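Local coordinates for GlcNAc Inducible Gene 2, GIG2 (PDB 6AKZ), which binds iron(III) and probably acts as an oxygenase of the DUF1479 (Gig2-like) family in the cupin clan, at residues K161-D167 against G445-R451; L377-N381 against F463-I469. All blocks are in the same frame, centred on the assembly; numbering follows the deposited sequence.

Two C-terminal helices packed against the loops beside a cupin-clan core illustrate how neighbouring contacts share one framework. Contact 1 sets helix 445-460 on 161-167; contact 2 sets the start of helix 466-474 on the loop 377-381. The helices follow each other in the chain, and the loops are joined by probable backbone hydrogen bonds, Asp167 N to Leu377 O at 2.8 Å and Leu165 O to Ile379 N at 3.0 Å. Ile450 CD1 of contact 1 also packs 3.5 Å from Ile379 N. The contact centres are about 12 Å apart, and both lie away from the iron site formed by His192, Asp194 and His355.

Contact 1. Residues K161-D167 against G445-R451; sequences KENCLID and GGQAKIR
Every side-chain atom of Asp167 meets the helix. Its CB rests 3.6 Å from Ile450 CG2, and its CG faces Gln447 CG. With CG turned away from the backbone N (chi1 170°), the carboxylate lies between Gln447 and Arg451. OD1 receives Gln447 NE2 at 2.8 Å from above the carboxylate plane, although the bond runs close to the plane of the amide; the same NE2 also binds Asp169 OD2. OD2 takes both NE and NH2 of Arg451, a side-on salt bridge in which two nitrogens grip one oxygen from the same face. Thr170 OG1 is a further partner of OD2, so the buried carboxylate is well satisfied and would probably remain ionised. Carboxylate and guanidinium are turned 42° apart.

Residues 161-165 form a loop that runs into the short strand 166-167, and the segment lies over the first turns of helix 445-460, where two glycines permit close backbone approach. Gly446 N gives Lys161 O a nearly straight bond of 2.8 Å, and a water links that same oxygen to Gln447 N. Gly446 CA makes a CA-H...O contact of 3.2 Å with Cys164 O. Leu165, the centre of an inverse gamma turn, sends CD2 to Lys449 CB at 3.6 Å. Beyond CB the lysine is extended, and Lys449 NZ donates a hydrogen bond to Glu162 O at 3.0 Å. Glu162 OE2 is its long salt-bridge partner.

Contact 2. Residues L377-N381 against F463-I469; sequences LSITN and FNVDKYI
The N-terminal turn of helix 466-474, together with the residues leading into it, closes over the loop between strand 367-371 and helix 382-394, joining the C-terminal end of the chain to a loop that follows an inner strand of the seven-stranded sheet of this cupin-clan protein. Asn464 caps this turn, its OD1 accepting from Asp466 N at 3.2 Å. The contact itself contains no hydrogen bond and is mainly apolar, centred on Ile379. With CG1 anti to the backbone N (chi1 -163°), the isoleucine directs its longer branch into the corner formed by two aromatic rings that receive it differently. CD1 lies over the centre of the Tyr468 ring, a CH-pi contact 12° off the ring normal, while CG1 sits 3.7 Å from Tyr468 CG. Phe463 instead presents its edge, CZ coming within 3.5 Å of Ile379 CD1; the same phenyl group also touches Ile382 and Leu386 of helix 382-394. Ile450 of helix 445-460 also touches Ile379. Beside the rings, Val465 CG2 approaches the backbone oxygen of Ile379 at 3.7 Å. The neighbouring threonine adds a smaller methyl contact: its side chain crosses that of Ile469 at about a right angle, and Thr380 CG2 meets Ile469 CD1 at 4.0 Å.

Contact 1. Residues K161-D167 against G445-R451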
loop_
_atom_site.group_PDB
_atom_site.type_symbol
_atom_site.label_atom_id
_atom_site.label_comp_id
_atom_site.label_asym_id
_atom_site.label_seq_id
_atom_site.Cartn_x
_atom_site.Cartn_y
_atom_site.Cartn_z
ATOM N N LYS A 161 20.069 -9.478 6.147
ATOM C CA LYS A 161 20.600 -8.693 5.045
ATOM C C LYS A 161 21.436 -9.514 4.070
ATOM O O LYS A 161 21.520 -9.166 2.890
ATOM C CB LYS A 161 21.415 -7.497 5.507
ATOM C CG LYS A 161 20.562 -6.457 6.240
ATOM C CD LYS A 161 21.439 -5.252 6.620
ATOM C CE LYS A 161 20.687 -4.081 7.250
ATOM N NZ LYS A 161 19.836 -4.636 8.366
ATOM N N GLU A 162 21.996 -10.618 4.543
ATOM C CA GLU A 162 22.831 -11.407 3.668
ATOM C C GLU A 162 22.025 -12.090 2.598
ATOM O O GLU A 162 22.513 -12.228 1.478
ATOM C CB GLU A 162 23.591 -12.436 4.499
ATOM C CG GLU A 162 24.649 -13.215 3.711
ATOM C CD GLU A 162 25.606 -12.333 2.930
ATOM O OE1 GLU A 162 26.026 -11.252 3.429
ATOM O OE2 GLU A 162 25.940 -12.742 1.802
ATOM N N ASN A 163 20.807 -12.535 2.925
ATOM C CA ASN A 163 20.008 -13.346 2.021
ATOM C C ASN A 163 18.691 -12.790 1.526
ATOM O O ASN A 163 18.188 -13.240 0.470
ATOM C CB ASN A 163 19.731 -14.671 2.665
ATOM C CG ASN A 163 20.993 -15.422 2.922
ATOM O OD1 ASN A 163 21.809 -15.598 2.009
ATOM N ND2 ASN A 163 21.222 -15.741 4.153
ATOM N N CYS A 164 18.108 -11.837 2.253
ATOM C CA CYS A 164 16.753 -11.416 1.888
ATOM C C CYS A 164 16.813 -10.637 0.574
ATOM O O CYS A 164 17.539 -9.588 0.454
ATOM C CB CYS A 164 16.171 -10.534 2.978
ATOM S SG CYS A 164 14.448 -10.123 2.755
ATOM N N LEU A 165 16.020 -11.062 -0.410
ATOM C CA LEU A 165 16.113 -10.501 -1.764
ATOM C C LEU A 165 15.339 -9.178 -1.938
ATOM O O LEU A 165 14.378 -9.089 -2.712
ATOM C CB LEU A 165 15.730 -11.550 -2.813
ATOM C CG LEU A 165 16.722 -12.727 -2.846
ATOM C CD1 LEU A 165 16.158 -13.724 -3.848
ATOM C CD2 LEU A 165 18.120 -12.284 -3.274
ATOM N N ILE A 166 15.821 -8.140 -1.254
ATOM C CA ILE A 166 15.231 -6.812 -1.329
ATOM C C ILE A 166 16.334 -5.766 -1.254
ATOM O O ILE A 166 17.366 -5.968 -0.564
ATOM C CB ILE A 166 14.125 -6.632 -0.296
ATOM C CG1 ILE A 166 13.473 -5.254 -0.420
ATOM C CG2 ILE A 166 14.657 -6.795 1.109
ATOM C CD1 ILE A 166 12.170 -5.170 0.389
ATOM N N ASP A 167 16.122 -4.670 -1.978
ATOM C CA ASP A 167 16.969 -3.512 -1.951
ATOM C C ASP A 167 16.125 -2.275 -1.703
ATOM O O ASP A 167 15.509 -1.705 -2.595
ATOM C CB ASP A 167 17.779 -3.423 -3.253
ATOM C CG ASP A 167 18.528 -2.070 -3.400
ATOM O OD1 ASP A 167 18.811 -1.395 -2.367
ATOM O OD2 ASP A 167 18.884 -1.719 -4.550
ATOM N N GLY A 445 25.393 -9.088 -0.089
ATOM C CA GLY A 445 24.169 -9.543 0.449
ATOM C C GLY A 445 22.997 -9.487 -0.499
ATOM O O GLY A 445 23.145 -9.535 -1.753
ATOM N N GLY A 446 21.797 -9.495 0.099
ATOM C CA GLY A 446 20.568 -9.583 -0.689
ATOM C C GLY A 446 20.387 -8.400 -1.591
ATOM O O GLY A 446 19.835 -8.507 -2.725
ATOM N N GLN A 447 20.905 -7.252 -1.167
ATOM C CA GLN A 447 20.872 -6.068 -2.016
ATOM C C GLN A 447 21.631 -6.259 -3.365
ATOM O O GLN A 447 21.130 -5.943 -4.464
ATOM C CB GLN A 447 21.398 -4.924 -1.217
ATOM C CG GLN A 447 21.295 -3.606 -1.856
ATOM C CD GLN A 447 21.892 -2.503 -0.992
ATOM O OE1 GLN A 447 22.894 -2.708 -0.277
ATOM N NE2 GLN A 447 21.310 -1.307 -1.097
ATOM N N ALA A 448 22.848 -6.780 -3.259
ATOM C CA ALA A 448 23.609 -7.163 -4.468
ATOM C C ALA A 448 22.918 -8.258 -5.269
ATOM O O ALA A 448 22.820 -8.189 -6.518
ATOM C CB ALA A 448 25.028 -7.592 -4.153
ATOM N N LYS A 449 22.369 -9.248 -4.601
ATOM C CA LYS A 449 21.763 -10.339 -5.293
ATOM C C LYS A 449 20.510 -9.915 -6.049
ATOM O O LYS A 449 20.307 -10.327 -7.204
ATOM C CB LYS A 449 21.448 -11.463 -4.346
ATOM C CG LYS A 449 22.704 -12.118 -3.740
ATOM C CD LYS A 449 22.256 -13.024 -2.597
ATOM C CE LYS A 449 23.469 -13.684 -1.948
ATOM N NZ LYS A 449 23.145 -14.213 -0.620
ATOM N N ILE A 450 19.644 -9.105 -5.410
ATOM C CA ILE A 450 18.398 -8.699 -6.138
ATOM C C ILE A 450 18.721 -7.851 -7.364
ATOM O O ILE A 450 18.049 -7.950 -8.414
ATOM C CB ILE A 450 17.344 -8.100 -5.180
ATOM C CG1 ILE A 450 15.980 -8.043 -5.851
ATOM C CG2 ILE A 450 17.829 -6.689 -4.693
ATOM C CD1 ILE A 450 15.435 -9.375 -6.337
ATOM N N ARG A 451 19.750 -7.023 -7.272
ATOM C CA ARG A 451 20.150 -6.251 -8.386
ATOM C C ARG A 451 20.611 -7.150 -9.515
ATOM O O ARG A 451 20.248 -6.931 -10.651
ATOM C CB ARG A 451 21.202 -5.224 -8.018
ATOM C CG ARG A 451 20.696 -4.075 -7.227
ATOM C CD ARG A 451 21.757 -3.036 -6.962
ATOM N NE ARG A 451 21.251 -2.035 -6.016
ATOM C CZ ARG A 451 21.763 -0.848 -5.781
ATOM N NH1 ARG A 451 22.886 -0.435 -6.379
ATOM N NH2 ARG A 451 21.142 -0.055 -4.882
HETATM O O HOH W 1 21.344 -6.630 1.715
#

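Contact 2. Residues L377-N381 against F463-I469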
loop_
_atom_site.group_PDB
_atom_site.type_symbol
_atom_site.label_atom_id
_atom_site.label_comp_id
_atom_site.label_asym_id
_atom_site.label_seq_id
_atom_site.Cartn_x
_atom_site.Cartn_y
_atom_site.Cartn_z
ATOM N N LEU A 377 12.764 -2.494 -5.015
ATOM C CA LEU A 377 13.380 -3.524 -5.792
ATOM C C LEU A 377 13.423 -4.790 -4.940
ATOM O O LEU A 377 14.065 -4.837 -3.902
ATOM C CB LEU A 377 14.767 -3.128 -6.318
ATOM C CG LEU A 377 15.548 -4.276 -7.033
ATOM C CD1 LEU A 377 14.801 -4.659 -8.297
ATOM C CD2 LEU A 377 16.918 -3.667 -7.390
ATOM N N SER A 378 12.670 -5.752 -5.333
ATOM C CA SER A 378 12.512 -6.996 -4.517
ATOM C C SER A 378 12.063 -8.110 -5.337
ATOM O O SER A 378 11.562 -7.949 -6.468
ATOM C CB SER A 378 11.541 -6.763 -3.299
ATOM O OG SER A 378 10.209 -6.718 -3.767
ATOM N N ILE A 379 12.228 -9.303 -4.817
ATOM C CA ILE A 379 11.965 -10.517 -5.664
ATOM C C ILE A 379 10.546 -10.607 -6.257
ATOM O O ILE A 379 10.380 -10.986 -7.441
ATOM C CB ILE A 379 12.409 -11.786 -4.942
ATOM C CG1 ILE A 379 12.549 -12.941 -5.906
ATOM C CG2 ILE A 379 11.513 -12.189 -3.795
ATOM C CD1 ILE A 379 13.704 -12.752 -6.862
ATOM N N THR A 380 9.538 -10.160 -5.517
ATOM C CA THR A 380 8.132 -10.237 -6.025
ATOM C C THR A 380 7.807 -9.021 -6.918
ATOM O O THR A 380 6.675 -8.925 -7.330
ATOM C CB THR A 380 7.079 -10.424 -4.915
ATOM O OG1 THR A 380 7.068 -9.286 -4.018
ATOM C CG2 THR A 380 7.340 -11.698 -4.068
ATOM N N ASN A 381 8.759 -8.079 -7.082
ATOM C CA ASN A 381 8.628 -6.906 -7.914
ATOM C C ASN A 381 9.403 -7.005 -9.235
ATOM O O ASN A 381 9.398 -6.070 -10.023
ATOM C CB ASN A 381 8.982 -5.638 -7.152
ATOM C CG ASN A 381 7.801 -5.143 -6.339
ATOM O OD1 ASN A 381 6.644 -5.413 -6.743
ATOM N ND2 ASN A 381 8.030 -4.555 -5.166
ATOM N N PHE A 463 11.110 -13.967 -16.207
ATOM C CA PHE A 463 11.424 -14.241 -14.801
ATOM C C PHE A 463 10.395 -15.241 -14.276
ATOM O O PHE A 463 9.241 -15.203 -14.687
ATOM C CB PHE A 463 11.261 -12.949 -14.027
ATOM C CG PHE A 463 11.532 -13.097 -12.566
ATOM C CD1 PHE A 463 12.815 -13.450 -12.132
ATOM C CD2 PHE A 463 10.527 -12.878 -11.623
ATOM C CE1 PHE A 463 13.068 -13.600 -10.782
ATOM C CE2 PHE A 463 10.777 -13.043 -10.277
ATOM C CZ PHE A 463 12.041 -13.419 -9.863
ATOM N N ASN A 464 10.810 -16.103 -13.370
ATOM C CA ASN A 464 9.901 -16.925 -12.651
ATOM C C ASN A 464 10.150 -16.855 -11.154
ATOM O O ASN A 464 11.197 -17.248 -10.663
ATOM C CB ASN A 464 10.005 -18.368 -13.099
ATOM C CG ASN A 464 8.766 -19.139 -12.750
ATOM O OD1 ASN A 464 8.414 -19.267 -11.583
ATOM N ND2 ASN A 464 8.061 -19.599 -13.762
ATOM N N VAL A 465 9.140 -16.384 -10.437
ATOM C CA VAL A 465 9.296 -16.073 -9.023
ATOM C C VAL A 465 9.300 -17.303 -8.116
ATOM O O VAL A 465 9.979 -17.288 -7.081
ATOM C CB VAL A 465 8.213 -15.072 -8.548
ATOM C CG1 VAL A 465 6.846 -15.769 -8.331
ATOM C CG2 VAL A 465 8.688 -14.296 -7.308
ATOM N N ASP A 466 8.575 -18.363 -8.512
ATOM C CA ASP A 466 8.224 -19.488 -7.610
ATOM C C ASP A 466 9.368 -20.150 -6.872
ATOM O O ASP A 466 9.224 -20.519 -5.715
ATOM C CB ASP A 466 7.494 -20.590 -8.392
ATOM C CG ASP A 466 6.172 -20.118 -8.963
ATOM O OD1 ASP A 466 5.466 -19.360 -8.267
ATOM O OD2 ASP A 466 5.845 -20.502 -10.117
ATOM N N LYS A 467 10.480 -20.313 -7.588
ATOM C CA LYS A 467 11.690 -20.917 -7.082
ATOM C C LYS A 467 12.133 -20.236 -5.785
ATOM O O LYS A 467 12.454 -20.894 -4.779
ATOM C CB LYS A 467 12.750 -20.799 -8.184
ATOM C CG LYS A 467 14.177 -21.052 -7.753
ATOM C CD LYS A 467 15.118 -21.103 -8.962
ATOM C CE LYS A 467 15.755 -19.758 -9.248
ATOM N NZ LYS A 467 16.661 -19.838 -10.418
ATOM N N TYR A 468 12.147 -18.893 -5.817
ATOM C CA TYR A 468 12.620 -18.093 -4.686
ATOM C C TYR A 468 11.654 -18.192 -3.534
ATOM O O TYR A 468 12.086 -18.362 -2.406
ATOM C CB TYR A 468 12.715 -16.633 -5.109
ATOM C CG TYR A 468 13.641 -16.458 -6.228
ATOM C CD1 TYR A 468 14.989 -16.484 -5.977
ATOM C CD2 TYR A 468 13.199 -16.401 -7.579
ATOM C CE1 TYR A 468 15.899 -16.362 -6.988
ATOM C CE2 TYR A 468 14.126 -16.287 -8.618
ATOM C CZ TYR A 468 15.479 -16.271 -8.286
ATOM O OH TYR A 468 16.478 -16.155 -9.193
ATOM N N ILE A 469 10.356 -18.131 -3.836
ATOM C CA ILE A 469 9.321 -18.266 -2.816
ATOM C C ILE A 469 9.382 -19.628 -2.139
ATOM O O ILE A 469 9.427 -19.695 -0.870
ATOM C CB ILE A 469 7.859 -18.084 -3.330
ATOM C CG1 ILE A 469 7.666 -16.764 -4.101
ATOM C CG2 ILE A 469 6.894 -18.173 -2.142
ATOM C CD1 ILE A 469 8.315 -15.556 -3.462
#